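Local coordinates for protein 2-nitrobenzoate nitroreductase (Pseudomonas fluorescens, PDB 4Z85) that reduces the nitro group of 2-nitrobenzoate as a flavoenzyme of the flavoredoxin family, probably with FMN as its cofactor, at residues S45-M50 and F57-D62; Q86-M91 and I127-I132. All coordinates share one frame; numbering follows the deposited sequence.

Contact 1: residues S45-M50 and F57-D62; sequences SAFNYM and FVIAVD
Phe47 turns its ring across to strand 57-62. The chi1 of 160° sets CG opposite the backbone N and carries CD1 to 3.6 Å from CG1 of Ile59, the two side chains crossing at a slant. The carbonyl O of Val58 lies at the ring edge, in its plane, by CD1, and one atom further along that edge CE1 comes to 3.9 Å from CD1 of Phe57, whose ring then leads away from the strand 47-50. CB of Phe57 lies 3.7 Å from CA of Tyr49, the two residues forming a non-hydrogen-bonded antiparallel pair. The other face of the sheet carries Asn48, Val58 and Met50: the Met50 chain, bent at chi2 and chi3, curls round CG1 of Val58, with CG and CE each 4.0 Å from that methyl. Along the backbone, Asn48 and Val58 form a hydrogen-bonded pair, Val58 N giving the straighter bond (170°) to Asn48 O. Beyond the pair, Ala60 N bonds Ala46 O at 2.8 Å, and a water bridges Ala46 N to Ala60 O. This is the beta hairpin of strands 39-52 and 55-62 within the closed antiparallel barrel. Strand 153-165 pairs with 55-62 through Phe57, Ile59 and Val61, strand 28-33 lies against Phe47 and Ile59, and at the dimer interface Asn48 ND2 of each subunit bonds Phe47 O of the other.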
ATOM      1  N   SER A  45       3.898   0.717   7.281  1.00 17.08           N
ATOM      2  CA  SER A  45       2.763   0.755   6.359  1.00 17.58           C
ATOM      3  C   SER A  45       3.091   1.500   5.054  1.00 18.53           C
ATOM      4  O   SER A  45       2.223   1.650   4.203  1.00 17.71           O
ATOM      5  CB  SER A  45       1.516   1.364   7.046  1.00 18.95           C
ATOM      6  OG  SER A  45       1.646   2.761   7.246  1.00 19.29           O
ATOM      7  N   ALA A  46       4.345   1.918   4.865  1.00 17.86           N
ATOM      8  CA  ALA A  46       4.777   2.397   3.550  1.00 15.96           C
ATOM      9  C   ALA A  46       5.233   1.167   2.780  1.00 17.32           C
ATOM     10  O   ALA A  46       6.428   0.891   2.667  1.00 18.43           O
ATOM     11  CB  ALA A  46       5.904   3.439   3.657  1.00 18.43           C
ATOM     12  N   PHE A  47       4.255   0.408   2.297  1.00 16.20           N
ATOM     13  CA  PHE A  47       4.443  -1.011   1.971  1.00 15.80           C
ATOM     14  C   PHE A  47       3.429  -1.410   0.941  1.00 15.85           C
ATOM     15  O   PHE A  47       2.250  -1.080   1.094  1.00 16.17           O
ATOM     16  CB  PHE A  47       4.263  -1.855   3.246  1.00 17.57           C
ATOM     17  CG  PHE A  47       3.965  -3.335   3.025  1.00 15.72           C
ATOM     18  CD1 PHE A  47       4.802  -4.140   2.258  1.00 15.79           C
ATOM     19  CD2 PHE A  47       2.872  -3.922   3.654  1.00 16.24           C
ATOM     20  CE1 PHE A  47       4.537  -5.508   2.116  1.00 17.04           C
ATOM     21  CE2 PHE A  47       2.602  -5.279   3.528  1.00 14.77           C
ATOM     22  CZ  PHE A  47       3.442  -6.071   2.756  1.00 15.68           C
ATOM     23  N   ASN A  48       3.868  -2.117  -0.103  1.00 15.31           N
ATOM     24  CA  ASN A  48       2.900  -2.845  -0.920  1.00 14.15           C
ATOM     25  C   ASN A  48       3.618  -3.856  -1.794  1.00 15.21           C
ATOM     26  O   ASN A  48       4.832  -3.822  -1.910  1.00 15.42           O
ATOM     27  CB  ASN A  48       2.055  -1.904  -1.798  1.00 16.45           C
ATOM     28  CG  ASN A  48       0.604  -2.370  -1.915  1.00 18.34           C
ATOM     29  OD1 ASN A  48       0.344  -3.566  -1.938  1.00 15.67           O
ATOM     30  ND2 ASN A  48      -0.346  -1.426  -1.959  1.00 15.30           N
ATOM     31  N   TYR A  49       2.861  -4.770  -2.400  1.00 17.55           N
ATOM     32  CA  TYR A  49       3.480  -5.679  -3.364  1.00 16.34           C
ATOM     33  C   TYR A  49       3.739  -4.939  -4.667  1.00 14.49           C
ATOM     34  O   TYR A  49       3.066  -3.949  -4.998  1.00 16.72           O
ATOM     35  CB  TYR A  49       2.598  -6.915  -3.615  1.00 17.21           C
ATOM     36  CG  TYR A  49       1.512  -6.744  -4.660  1.00 16.16           C
ATOM     37  CD1 TYR A  49       0.308  -6.118  -4.351  1.00 18.17           C
ATOM     38  CD2 TYR A  49       1.693  -7.219  -5.962  1.00 19.15           C
ATOM     39  CE1 TYR A  49      -0.685  -5.960  -5.307  1.00 19.24           C
ATOM     40  CE2 TYR A  49       0.709  -7.061  -6.921  1.00 18.36           C
ATOM     41  CZ  TYR A  49      -0.476  -6.442  -6.592  1.00 19.92           C
ATOM     42  OH  TYR A  49      -1.454  -6.305  -7.564  1.00 23.27           O
ATOM     43  N   MET A  50       4.723  -5.429  -5.417  1.00 14.31           N
ATOM     44  CA  MET A  50       5.075  -4.799  -6.669  1.00 18.50           C
ATOM     45  C   MET A  50       4.798  -5.709  -7.851  1.00 20.02           C
ATOM     46  O   MET A  50       4.416  -5.229  -8.921  1.00 21.40           O
ATOM     47  CB  MET A  50       6.539  -4.379  -6.655  1.00 18.95           C
ATOM     48  CG  MET A  50       6.813  -3.185  -5.736  1.00 20.80           C
ATOM     49  SD  MET A  50       6.280  -1.593  -6.432  1.00 20.66           S
ATOM     50  CE  MET A  50       4.788  -1.217  -5.533  1.00 19.90           C
ATOM     51  N   PHE A  57       7.940  -7.242  -3.330  1.00 17.48           N
ATOM     52  CA  PHE A  57       7.241  -6.159  -2.631  1.00 15.88           C
ATOM     53  C   PHE A  57       8.253  -5.100  -2.196  1.00 16.34           C
ATOM     54  O   PHE A  57       9.462  -5.335  -2.218  1.00 17.32           O
ATOM     55  CB  PHE A  57       6.476  -6.686  -1.403  1.00 15.28           C
ATOM     56  CG  PHE A  57       7.365  -7.342  -0.398  1.00 15.53           C
ATOM     57  CD1 PHE A  57       7.976  -6.594   0.608  1.00 17.33           C
ATOM     58  CD2 PHE A  57       7.631  -8.702  -0.479  1.00 16.53           C
ATOM     59  CE1 PHE A  57       8.828  -7.194   1.525  1.00 17.26           C
ATOM     60  CE2 PHE A  57       8.495  -9.318   0.432  1.00 18.30           C
ATOM     61  CZ  PHE A  57       9.086  -8.563   1.440  1.00 19.90           C
ATOM     62  N   VAL A  58       7.752  -3.944  -1.764  1.00 15.68           N
ATOM     63  CA  VAL A  58       8.637  -2.874  -1.289  1.00 15.43           C
ATOM     64  C   VAL A  58       8.158  -2.374   0.074  1.00 15.18           C
ATOM     65  O   VAL A  58       6.958  -2.302   0.332  1.00 15.71           O
ATOM     66  CB  VAL A  58       8.725  -1.701  -2.323  1.00 16.02           C
ATOM     67  CG1 VAL A  58       7.378  -0.967  -2.506  1.00 14.59           C
ATOM     68  CG2 VAL A  58       9.838  -0.724  -1.945  1.00 18.69           C
ATOM     69  N   ILE A  59       9.114  -2.094   0.961  1.00 16.06           N
ATOM     70  CA  ILE A  59       8.838  -1.424   2.238  1.00 16.65           C
ATOM     71  C   ILE A  59       9.786  -0.246   2.367  1.00 17.03           C
ATOM     72  O   ILE A  59      10.986  -0.423   2.218  1.00 18.80           O
ATOM     73  CB  ILE A  59       9.052  -2.350   3.440  1.00 17.62           C
ATOM     74  CG1 ILE A  59       8.186  -3.607   3.310  1.00 17.96           C
ATOM     75  CG2 ILE A  59       8.743  -1.607   4.730  1.00 19.16           C
ATOM     76  CD1 ILE A  59       8.509  -4.679   4.321  1.00 20.31           C
ATOM     77  N   ALA A  60       9.273   0.947   2.644  1.00 15.85           N
ATOM     78  CA  ALA A  60      10.169   2.080   2.889  1.00 19.00           C
ATOM     79  C   ALA A  60      10.494   2.122   4.384  1.00 23.06           C
ATOM     80  O   ALA A  60       9.589   2.076   5.209  1.00 21.90           O
ATOM     81  CB  ALA A  60       9.535   3.392   2.411  1.00 19.64           C
ATOM     82  N   VAL A  61      11.785   2.174   4.723  1.00 20.66           N
ATOM     83  CA  VAL A  61      12.249   2.029   6.099  1.00 24.51           C
ATOM     84  C   VAL A  61      13.209   3.164   6.459  1.00 28.04           C
ATOM     85  O   VAL A  61      14.012   3.585   5.639  1.00 27.55           O
ATOM     86  CB  VAL A  61      12.956   0.664   6.300  1.00 25.01           C
ATOM     87  CG1 VAL A  61      13.423   0.501   7.727  1.00 33.57           C
ATOM     88  CG2 VAL A  61      12.027  -0.491   5.907  1.00 20.81           C
ATOM     89  N   ASP A  62      13.126   3.672   7.681  1.00 35.09           N
ATOM     90  CA  ASP A  62      14.103   4.669   8.117  1.00 36.21           C
ATOM     91  C   ASP A  62      15.377   4.012   8.658  1.00 41.01           C
ATOM     92  O   ASP A  62      15.343   2.894   9.177  1.00 39.52           O
ATOM     93  CB  ASP A  62      13.479   5.597   9.157  1.00 36.34           C
ATOM     94  CG  ASP A  62      12.817   6.808   8.522  1.00 42.65           C
ATOM     95  OD1 ASP A  62      12.769   6.862   7.273  1.00 41.41           O
ATOM     96  OD2 ASP A  62      12.345   7.701   9.264  1.00 44.21           O
TER
HETATM   97  O   HOH W   1       6.962   2.237   6.437  1.00 31.02           O

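Contact 2: residues Q86-M91 and I127-I132; sequences QFVVNM and IDVPRI
With chi1 at -49° and the chain extended beyond CG, Gln86 lays its amide alongside Ile127, the two side chains running past each other in opposite directions, and delivers OE1 to the backbone of Asp128. There Asp128 N donates to Gln86 OE1 at 2.9 Å, tilted some way out of the amide plane. At the far end Asn90, its CG opposite the carbonyl carbon, offers OD1 to Ile132 N in a nearly straight bond of 2.9 Å, the donor lying above the amide plane; its ND2 is held by Leu29 O and Thr31 OG1. Two side-chain amides thus grip the backbone of 127-132 in place of strand pairing. Between them CG2 of Val88 lies 3.9 Å from CD1 of Ile127 and 3.5 Å from the carbonyl O of Val129, while its CG1 meets CB of Arg131. Were Gln86 cut back to an alanine, Asp128 N would probably lose this acceptor and Ile127 the amide that lies along it. Strand 86-90 closes the antiparallel barrel, hydrogen-bonded to strand 137-150 on one side and, through Val88 and Asn90, to strand 28-33 on the other. The segment 127-132 covers its outer side and ends in strand 131-132, which pairs with 121-122.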
ATOM      1  N   GLN A  86      17.507 -11.935   4.756  1.00 26.30           N
ATOM      2  CA  GLN A  86      16.279 -12.659   5.034  1.00 29.33           C
ATOM      3  C   GLN A  86      15.441 -11.889   6.028  1.00 25.97           C
ATOM      4  O   GLN A  86      15.988 -11.179   6.875  1.00 25.99           O
ATOM      5  CB  GLN A  86      16.553 -14.045   5.620  1.00 30.81           C
ATOM      6  CG  GLN A  86      17.548 -14.902   4.906  1.00 37.10           C
ATOM      7  CD  GLN A  86      17.675 -16.256   5.572  1.00 34.48           C
ATOM      8  OE1 GLN A  86      17.326 -16.417   6.743  1.00 40.13           O
ATOM      9  NE2 GLN A  86      18.158 -17.235   4.830  1.00 43.25           N
ATOM     10  N   PHE A  87      14.123 -12.055   5.938  1.00 25.99           N
ATOM     11  CA  PHE A  87      13.217 -11.501   6.953  1.00 25.13           C
ATOM     12  C   PHE A  87      11.811 -12.023   6.746  1.00 21.39           C
ATOM     13  O   PHE A  87      11.511 -12.650   5.717  1.00 22.57           O
ATOM     14  CB  PHE A  87      13.223  -9.962   6.947  1.00 25.69           C
ATOM     15  CG  PHE A  87      12.830  -9.338   5.632  1.00 22.53           C
ATOM     16  CD1 PHE A  87      13.747  -9.232   4.596  1.00 21.05           C
ATOM     17  CD2 PHE A  87      11.555  -8.813   5.449  1.00 22.46           C
ATOM     18  CE1 PHE A  87      13.399  -8.639   3.391  1.00 20.55           C
ATOM     19  CE2 PHE A  87      11.201  -8.213   4.251  1.00 19.95           C
ATOM     20  CZ  PHE A  87      12.119  -8.128   3.217  1.00 20.86           C
ATOM     21  N   VAL A  88      10.951 -11.787   7.738  1.00 23.46           N
ATOM     22  CA  VAL A  88       9.562 -12.216   7.617  1.00 21.28           C
ATOM     23  C   VAL A  88       8.645 -11.015   7.643  1.00 20.88           C
ATOM     24  O   VAL A  88       8.794 -10.139   8.495  1.00 20.54           O
ATOM     25  CB  VAL A  88       9.136 -13.177   8.739  1.00 21.81           C
ATOM     26  CG1 VAL A  88       7.608 -13.404   8.727  1.00 21.25           C
ATOM     27  CG2 VAL A  88       9.876 -14.510   8.610  1.00 24.72           C
ATOM     28  N   VAL A  89       7.713 -10.982   6.698  1.00 18.85           N
ATOM     29  CA  VAL A  89       6.608 -10.031   6.788  1.00 17.91           C
ATOM     30  C   VAL A  89       5.408 -10.719   7.442  1.00 15.59           C
ATOM     31  O   VAL A  89       4.815 -11.624   6.885  1.00 19.88           O
ATOM     32  CB  VAL A  89       6.213  -9.477   5.401  1.00 17.57           C
ATOM     33  CG1 VAL A  89       4.964  -8.595   5.519  1.00 19.86           C
ATOM     34  CG2 VAL A  89       7.367  -8.684   4.800  1.00 18.75           C
ATOM     35  N   ASN A  90       5.058 -10.281   8.640  1.00 18.81           N
ATOM     36  CA  ASN A  90       3.895 -10.799   9.338  1.00 19.58           C
ATOM     37  C   ASN A  90       2.737  -9.874   9.080  1.00 17.97           C
ATOM     38  O   ASN A  90       2.866  -8.669   9.292  1.00 19.16           O
ATOM     39  CB  ASN A  90       4.129 -10.889  10.848  1.00 20.63           C
ATOM     40  CG  ASN A  90       5.315 -11.753  11.204  1.00 22.49           C
ATOM     41  OD1 ASN A  90       5.182 -12.973  11.323  1.00 24.19           O
ATOM     42  ND2 ASN A  90       6.477 -11.132  11.370  1.00 21.03           N
ATOM     43  N   MET A  91       1.636 -10.441   8.618  1.00 18.32           N
ATOM     44  CA  MET A  91       0.425  -9.666   8.359  1.00 17.67           C
ATOM     45  C   MET A  91      -0.306  -9.472   9.679  1.00 22.99           C
ATOM     46  O   MET A  91      -0.073 -10.205  10.646  1.00 21.23           O
ATOM     47  CB  MET A  91      -0.466 -10.357   7.327  1.00 20.86           C
ATOM     48  CG  MET A  91       0.235 -10.623   5.996  1.00 19.41           C
ATOM     49  SD  MET A  91       1.028  -9.133   5.335  1.00 20.02           S
ATOM     50  CE  MET A  91       1.724  -9.805   3.842  1.00 19.53           C
ATOM     51  N   ILE A 127      13.699 -20.125   5.591  1.00 31.61           N
ATOM     52  CA  ILE A 127      14.695 -19.158   6.027  1.00 32.00           C
ATOM     53  C   ILE A 127      14.906 -19.266   7.529  1.00 32.15           C
ATOM     54  O   ILE A 127      14.189 -19.994   8.211  1.00 33.98           O
ATOM     55  CB  ILE A 127      14.292 -17.695   5.678  1.00 30.36           C
ATOM     56  CG1 ILE A 127      12.910 -17.370   6.253  1.00 30.58           C
ATOM     57  CG2 ILE A 127      14.311 -17.455   4.177  1.00 32.36           C
ATOM     58  CD1 ILE A 127      12.524 -15.919   6.082  1.00 28.06           C
ATOM     59  N   ASP A 128      15.879 -18.525   8.040  1.00 31.50           N
ATOM     60  CA  ASP A 128      16.255 -18.618   9.449  1.00 33.34           C
ATOM     61  C   ASP A 128      15.438 -17.706  10.357  1.00 36.83           C
ATOM     62  O   ASP A 128      15.246 -18.004  11.536  1.00 38.65           O
ATOM     63  CB  ASP A 128      17.739 -18.300   9.615  1.00 39.63           C
ATOM     64  CG  ASP A 128      18.633 -19.337   8.954  1.00 41.58           C
ATOM     65  OD1 ASP A 128      18.268 -20.535   8.970  1.00 39.52           O
ATOM     66  OD2 ASP A 128      19.689 -18.947   8.412  1.00 44.33           O
ATOM     67  N   VAL A 129      14.963 -16.591   9.813  1.00 32.39           N
ATOM     68  CA  VAL A 129      14.185 -15.644  10.608  1.00 30.88           C
ATOM     69  C   VAL A 129      12.818 -16.242  10.909  1.00 26.54           C
ATOM     70  O   VAL A 129      12.152 -16.751  10.017  1.00 30.79           O
ATOM     71  CB  VAL A 129      14.024 -14.288   9.882  1.00 28.25           C
ATOM     72  CG1 VAL A 129      13.230 -13.301  10.741  1.00 27.59           C
ATOM     73  CG2 VAL A 129      15.381 -13.711   9.540  1.00 30.16           C
ATOM     74  N   PRO A 130      12.406 -16.205  12.183  1.00 29.70           N
ATOM     75  CA  PRO A 130      11.124 -16.767  12.600  1.00 30.84           C
ATOM     76  C   PRO A 130       9.965 -15.805  12.349  1.00 26.50           C
ATOM     77  O   PRO A 130      10.186 -14.599  12.232  1.00 27.29           O
ATOM     78  CB  PRO A 130      11.317 -16.976  14.099  1.00 29.24           C
ATOM     79  CG  PRO A 130      12.205 -15.861  14.488  1.00 29.91           C
ATOM     80  CD  PRO A 130      13.161 -15.672  13.331  1.00 28.23           C
ATOM     81  N   ARG A 131       8.762 -16.357  12.273  1.00 29.32           N
ATOM     82  CA  ARG A 131       7.542 -15.576  12.194  1.00 24.74           C
ATOM     83  C   ARG A 131       6.962 -15.405  13.587  1.00 34.19           C
ATOM     84  O   ARG A 131       7.365 -16.094  14.528  1.00 30.79           O
ATOM     85  CB  ARG A 131       6.526 -16.256  11.295  1.00 24.07           C
ATOM     86  CG  ARG A 131       5.949 -17.524  11.902  1.00 28.14           C
ATOM     87  CD  ARG A 131       4.817 -18.049  11.067  1.00 28.74           C
ATOM     88  NE  ARG A 131       4.336 -19.361  11.509  1.00 34.06           N
ATOM     89  CZ  ARG A 131       3.473 -19.551  12.504  1.00 34.71           C
ATOM     90  NH1 ARG A 131       3.006 -18.518  13.194  1.00 30.42           N
ATOM     91  NH2 ARG A 131       3.083 -20.781  12.815  1.00 35.03           N
ATOM     92  N   ILE A 132       6.010 -14.487  13.712  1.00 26.06           N
ATOM     93  CA  ILE A 132       5.272 -14.302  14.955  1.00 27.38           C
ATOM     94  C   ILE A 132       4.252 -15.419  15.089  1.00 28.75           C
ATOM     95  O   ILE A 132       3.528 -15.718  14.142  1.00 27.15           O
ATOM     96  CB  ILE A 132       4.594 -12.923  14.979  1.00 27.62           C
ATOM     97  CG1 ILE A 132       5.658 -11.842  15.207  1.00 24.90           C
ATOM     98  CG2 ILE A 132       3.495 -12.866  16.041  1.00 25.97           C
ATOM     99  CD1 ILE A 132       5.180 -10.446  14.918  1.00 29.27           C
TER

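In the fold
From the N terminus the chain passes through helix 11-21 and strand 28-33 before contact 1 closes a short hairpin between strands 39-52 and 55-62. Contact 2 follows in series and closes a longer loop, bringing 127-132 back to strand 86-90 after helices 94-103 and 113-117. Neither contact encloses or crosses the other. Their centres lie 15 Å apart, yet they touch within the barrel: the CZ atom of Phe57 is 3.5 Å from CE2 of Phe87, and Val89 packs against Phe47, Phe57 and Ile59. Contact 1 thus joins neighbouring strands of the barrel, whereas contact 2 ties a barrel strand to the outer segment that follows strand 121-122.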